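Local coordinates for protein tyrosyl-DNA phosphodiesterase 2 (PDB 4F1H) that is a member of the endonuclease/exonuclease/phosphatase family with a DNase I-like fold, modelled here with magnesium and nucleotides, at residues G151-R156 against F205-L210. Sequence-based numbering, arbitrary orientation.
Sequences GDTNLR and FDRIFL. With nucleotides of chain A.
G151 and R207 form an antiparallel hydrogen-bonded pair where strand 145-150 runs out alongside strand 202-211, in a sheet of the DNase I-like fold. G151 N donates to R207 O at 3.2 Å and R207 N donates back to G151 O. Next comes D152, paired with D206 at a non-hydrogen-bonded position, CA atoms 4.4 Å apart. With CG anti to the backbone N (chi1 178°), D152 runs alongside F205 toward the phosphate of DT1 of chain A; its OD1 accepts from N154 N in an Asx turn, while OD2 accepts from N10. D206 OD2 is held by T186 and H241. At T153 the chain leaves the sheet and grips F205 O twice, N at 2.8 Å and OG1 at 2.7 Å arriving from opposite faces of the carbonyl plane. OG1 also accepts from L155 N, closing an ST turn. N154 lays OD1 over one face of the F205 ring, toward its rim, and gives ND2 to OP3 of DT1 of chain A (3.1 Å) and also to L117 O. L155 sets CB over the centre of the R207 guanidinium, whose NE donates to R204 O and whose NH2 makes a salt bridge with D157, and brings CD1 to the edge of the F209 ring. R156, bent at chi2 (71°), brings one face of its guanidinium against F205, whose CE1 sits 3.4 Å from the guanidinium plane, over its centre, with the two planes 53° apart. NE and NH2 both bond OP1 of DC3 of chain A, and NH2 also donates to OP1 of DG2 of chain A at 2.8 Å.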
loop_
_atom_site.group_PDB
_atom_site.type_symbol
_atom_site.label_atom_id
_atom_site.label_comp_id
_atom_site.label_asym_id
_atom_site.label_seq_id
_atom_site.Cartn_x
_atom_site.Cartn_y
_atom_site.Cartn_z
ATOM N N GLY B 151 3.678 11.626 -12.133
ATOM C CA GLY B 151 4.249 10.701 -13.102
ATOM C C GLY B 151 3.434 9.451 -13.289
ATOM O O GLY B 151 2.377 9.272 -12.701
ATOM N N ASP B 152 3.940 8.587 -14.158
ATOM C CA ASP B 152 3.336 7.292 -14.370
ATOM C C ASP B 152 4.002 6.377 -13.371
ATOM O O ASP B 152 5.124 5.908 -13.600
ATOM C CB ASP B 152 3.574 6.804 -15.794
ATOM C CG ASP B 152 2.998 5.415 -16.020
ATOM O OD1 ASP B 152 2.456 4.823 -15.053
ATOM O OD2 ASP B 152 3.121 4.913 -17.147
ATOM N N THR B 153 3.324 6.163 -12.247
ATOM C CA THR B 153 3.898 5.412 -11.146
ATOM C C THR B 153 3.703 3.901 -11.333
ATOM O O THR B 153 4.295 3.138 -10.588
ATOM C CB THR B 153 3.219 5.780 -9.830
ATOM O OG1 THR B 153 1.870 5.262 -9.832
ATOM C CG2 THR B 153 3.240 7.277 -9.574
ATOM N N ASN B 154 2.831 3.467 -12.269
ATOM C CA ASN B 154 2.472 2.051 -12.390
ATOM C C ASN B 154 1.992 1.408 -11.090
ATOM O O ASN B 154 2.026 0.169 -10.931
ATOM C CB ASN B 154 3.636 1.255 -13.007
ATOM C CG ASN B 154 3.665 1.392 -14.491
ATOM O OD1 ASN B 154 2.705 0.991 -15.153
ATOM N ND2 ASN B 154 4.748 1.951 -15.047
ATOM N N LEU B 155 1.545 2.242 -10.163
ATOM C CA LEU B 155 1.206 1.731 -8.820
ATOM C C LEU B 155 -0.153 1.072 -8.744
ATOM O O LEU B 155 -1.124 1.443 -9.426
ATOM C CB LEU B 155 1.232 2.871 -7.784
ATOM C CG LEU B 155 2.671 3.236 -7.393
ATOM C CD1 LEU B 155 2.674 4.578 -6.617
ATOM C CD2 LEU B 155 3.451 2.114 -6.651
ATOM N N ARG B 156 -0.202 0.083 -7.867
ATOM C CA ARG B 156 -1.480 -0.481 -7.404
ATOM C C ARG B 156 -1.663 0.033 -5.967
ATOM O O ARG B 156 -0.657 0.260 -5.274
ATOM C CB ARG B 156 -1.322 -1.994 -7.392
ATOM C CG ARG B 156 -1.490 -2.651 -8.736
ATOM C CD ARG B 156 -0.348 -2.375 -9.708
ATOM N NE ARG B 156 -0.624 -3.061 -10.963
ATOM C CZ ARG B 156 0.135 -3.020 -12.051
ATOM N NH1 ARG B 156 1.269 -2.276 -12.121
ATOM N NH2 ARG B 156 -0.265 -3.742 -13.090
ATOM N N PHE B 205 -2.625 4.411 -12.699
ATOM C CA PHE B 205 -1.148 4.378 -12.755
ATOM C C PHE B 205 -0.558 5.779 -12.617
ATOM O O PHE B 205 0.547 5.949 -12.088
ATOM C CB PHE B 205 -0.694 3.779 -14.109
ATOM C CG PHE B 205 -0.862 2.274 -14.215
ATOM C CD1 PHE B 205 -0.945 1.465 -13.069
ATOM C CD2 PHE B 205 -0.908 1.677 -15.473
ATOM C CE1 PHE B 205 -1.085 0.057 -13.211
ATOM C CE2 PHE B 205 -1.054 0.307 -15.607
ATOM C CZ PHE B 205 -1.125 -0.504 -14.459
ATOM N N ASP B 206 -1.292 6.781 -13.111
ATOM C CA ASP B 206 -0.775 8.130 -13.142
ATOM C C ASP B 206 -1.269 8.833 -11.909
ATOM O O ASP B 206 -2.488 8.883 -11.662
ATOM C CB ASP B 206 -1.279 8.772 -14.429
ATOM C CG ASP B 206 -0.769 8.001 -15.640
ATOM O OD1 ASP B 206 0.429 8.199 -16.006
ATOM O OD2 ASP B 206 -1.489 7.122 -16.174
ATOM N N ARG B 207 -0.325 9.354 -11.120
ATOM C CA ARG B 207 -0.641 9.929 -9.816
ATOM C C ARG B 207 0.172 11.167 -9.552
ATOM O O ARG B 207 1.269 11.326 -10.098
ATOM C CB ARG B 207 -0.393 8.925 -8.664
ATOM C CG ARG B 207 -1.082 7.557 -8.859
ATOM C CD ARG B 207 -0.957 6.672 -7.609
ATOM N NE ARG B 207 -1.689 5.441 -7.878
ATOM C CZ ARG B 207 -2.126 4.574 -6.958
ATOM N NH1 ARG B 207 -1.881 4.764 -5.661
ATOM N NH2 ARG B 207 -2.817 3.505 -7.358
ATOM N N ILE B 208 -0.380 12.047 -8.721
ATOM C CA ILE B 208 0.288 13.293 -8.315
ATOM C C ILE B 208 0.391 13.299 -6.803
ATOM O O ILE B 208 -0.635 13.090 -6.102
ATOM C CB ILE B 208 -0.548 14.523 -8.710
ATOM C CG1 ILE B 208 -0.867 14.478 -10.208
ATOM C CG2 ILE B 208 0.149 15.811 -8.313
ATOM C CD1 ILE B 208 -1.929 15.520 -10.619
ATOM N N PHE B 209 1.601 13.551 -6.295
ATOM C CA PHE B 209 1.863 13.674 -4.835
ATOM C C PHE B 209 2.208 15.124 -4.540
ATOM O O PHE B 209 2.957 15.761 -5.294
ATOM C CB PHE B 209 3.003 12.735 -4.397
ATOM C CG PHE B 209 2.726 11.262 -4.659
ATOM C CD1 PHE B 209 1.437 10.735 -4.535
ATOM C CD2 PHE B 209 3.762 10.422 -5.066
ATOM C CE1 PHE B 209 1.192 9.381 -4.794
ATOM C CE2 PHE B 209 3.535 9.067 -5.308
ATOM C CZ PHE B 209 2.238 8.553 -5.192
ATOM N N LEU B 210 1.649 15.660 -3.458
ATOM C CA LEU B 210 1.791 17.073 -3.119
ATOM C C LEU B 210 2.270 17.226 -1.691
ATOM O O LEU B 210 1.766 16.554 -0.792
ATOM C CB LEU B 210 0.440 17.785 -3.309
ATOM C CG LEU B 210 0.353 19.212 -2.756
ATOM C CD1 LEU B 210 1.255 20.170 -3.587
ATOM C CD2 LEU B 210 -1.102 19.717 -2.753
ATOM O OP3 DT A 1 4.469 1.682 -18.120
ATOM P P DT A 1 3.031 1.681 -18.535
ATOM O OP1 DT A 1 2.697 2.488 -19.698
ATOM O OP2 DT A 1 2.130 2.204 -17.448
ATOM O "O5'" DT A 1 2.636 0.157 -18.718
ATOM C "C5'" DT A 1 1.406 -0.130 -19.404
ATOM C "C4'" DT A 1 1.307 -1.639 -19.488
ATOM O "O4'" DT A 1 2.245 -2.051 -20.520
ATOM C "C3'" DT A 1 1.673 -2.406 -18.212
ATOM O "O3'" DT A 1 0.908 -3.625 -18.170
ATOM C "C2'" DT A 1 3.150 -2.736 -18.414
ATOM C "C1'" DT A 1 3.180 -2.976 -19.923
ATOM N N1 DT A 1 4.531 -2.812 -20.534
ATOM C C2 DT A 1 5.108 -3.914 -21.134
ATOM O O2 DT A 1 4.566 -5.030 -21.171
ATOM N N3 DT A 1 6.351 -3.677 -21.661
ATOM C C4 DT A 1 7.064 -2.482 -21.674
ATOM O O4 DT A 1 8.188 -2.391 -22.201
ATOM C C5 DT A 1 6.381 -1.375 -21.025
ATOM C C7 DT A 1 7.044 -0.035 -20.922
ATOM C C6 DT A 1 5.165 -1.572 -20.494
ATOM P P DG A 2 0.740 -4.430 -16.808
ATOM O OP1 DG A 2 0.722 -3.462 -15.678
ATOM O OP2 DG A 2 1.690 -5.605 -16.798
ATOM O "O5'" DG A 2 -0.687 -5.134 -16.978
ATOM C "C5'" DG A 2 -1.814 -4.282 -17.153
ATOM C "C4'" DG A 2 -2.993 -5.002 -16.531
ATOM O "O4'" DG A 2 -3.394 -6.087 -17.421
ATOM C "C3'" DG A 2 -2.780 -5.614 -15.154
ATOM O "O3'" DG A 2 -3.916 -5.172 -14.404
ATOM C "C2'" DG A 2 -2.839 -7.123 -15.415
ATOM C "C1'" DG A 2 -3.782 -7.176 -16.612
ATOM N N9 DG A 2 -3.648 -8.352 -17.463
ATOM C C8 DG A 2 -2.520 -8.798 -18.158
ATOM N N7 DG A 2 -2.756 -9.905 -18.859
ATOM C C5 DG A 2 -4.121 -10.183 -18.586
ATOM C C6 DG A 2 -4.962 -11.246 -19.027
ATOM O O6 DG A 2 -4.660 -12.165 -19.786
ATOM N N1 DG A 2 -6.264 -11.162 -18.529
ATOM C C2 DG A 2 -6.703 -10.142 -17.704
ATOM N N2 DG A 2 -7.984 -10.188 -17.296
ATOM N N3 DG A 2 -5.922 -9.159 -17.258
ATOM C C4 DG A 2 -4.664 -9.229 -17.759
ATOM P P DC A 3 -3.962 -5.288 -12.799
ATOM O OP1 DC A 3 -2.719 -4.741 -12.242
ATOM O OP2 DC A 3 -4.396 -6.680 -12.429
ATOM O "O5'" DC A 3 -5.168 -4.311 -12.456
ATOM C "C5'" DC A 3 -6.393 -4.507 -13.210
ATOM C "C4'" DC A 3 -7.383 -3.502 -12.684
ATOM O "O4'" DC A 3 -8.615 -3.524 -13.496
ATOM C "C3'" DC A 3 -7.783 -3.701 -11.228
ATOM O "O3'" DC A 3 -7.694 -2.415 -10.615
ATOM C "C2'" DC A 3 -9.222 -4.239 -11.340
ATOM C "C1'" DC A 3 -9.717 -3.519 -12.592
ATOM N N1 DC A 3 -10.775 -4.223 -13.360
ATOM C C2 DC A 3 -11.917 -3.491 -13.720
ATOM O O2 DC A 3 -12.030 -2.310 -13.354
ATOM N N3 DC A 3 -12.880 -4.128 -14.448
ATOM C C4 DC A 3 -12.703 -5.412 -14.797
ATOM N N4 DC A 3 -13.683 -5.990 -15.512
ATOM C C5 DC A 3 -11.536 -6.168 -14.439
ATOM C C6 DC A 3 -10.593 -5.529 -13.728
#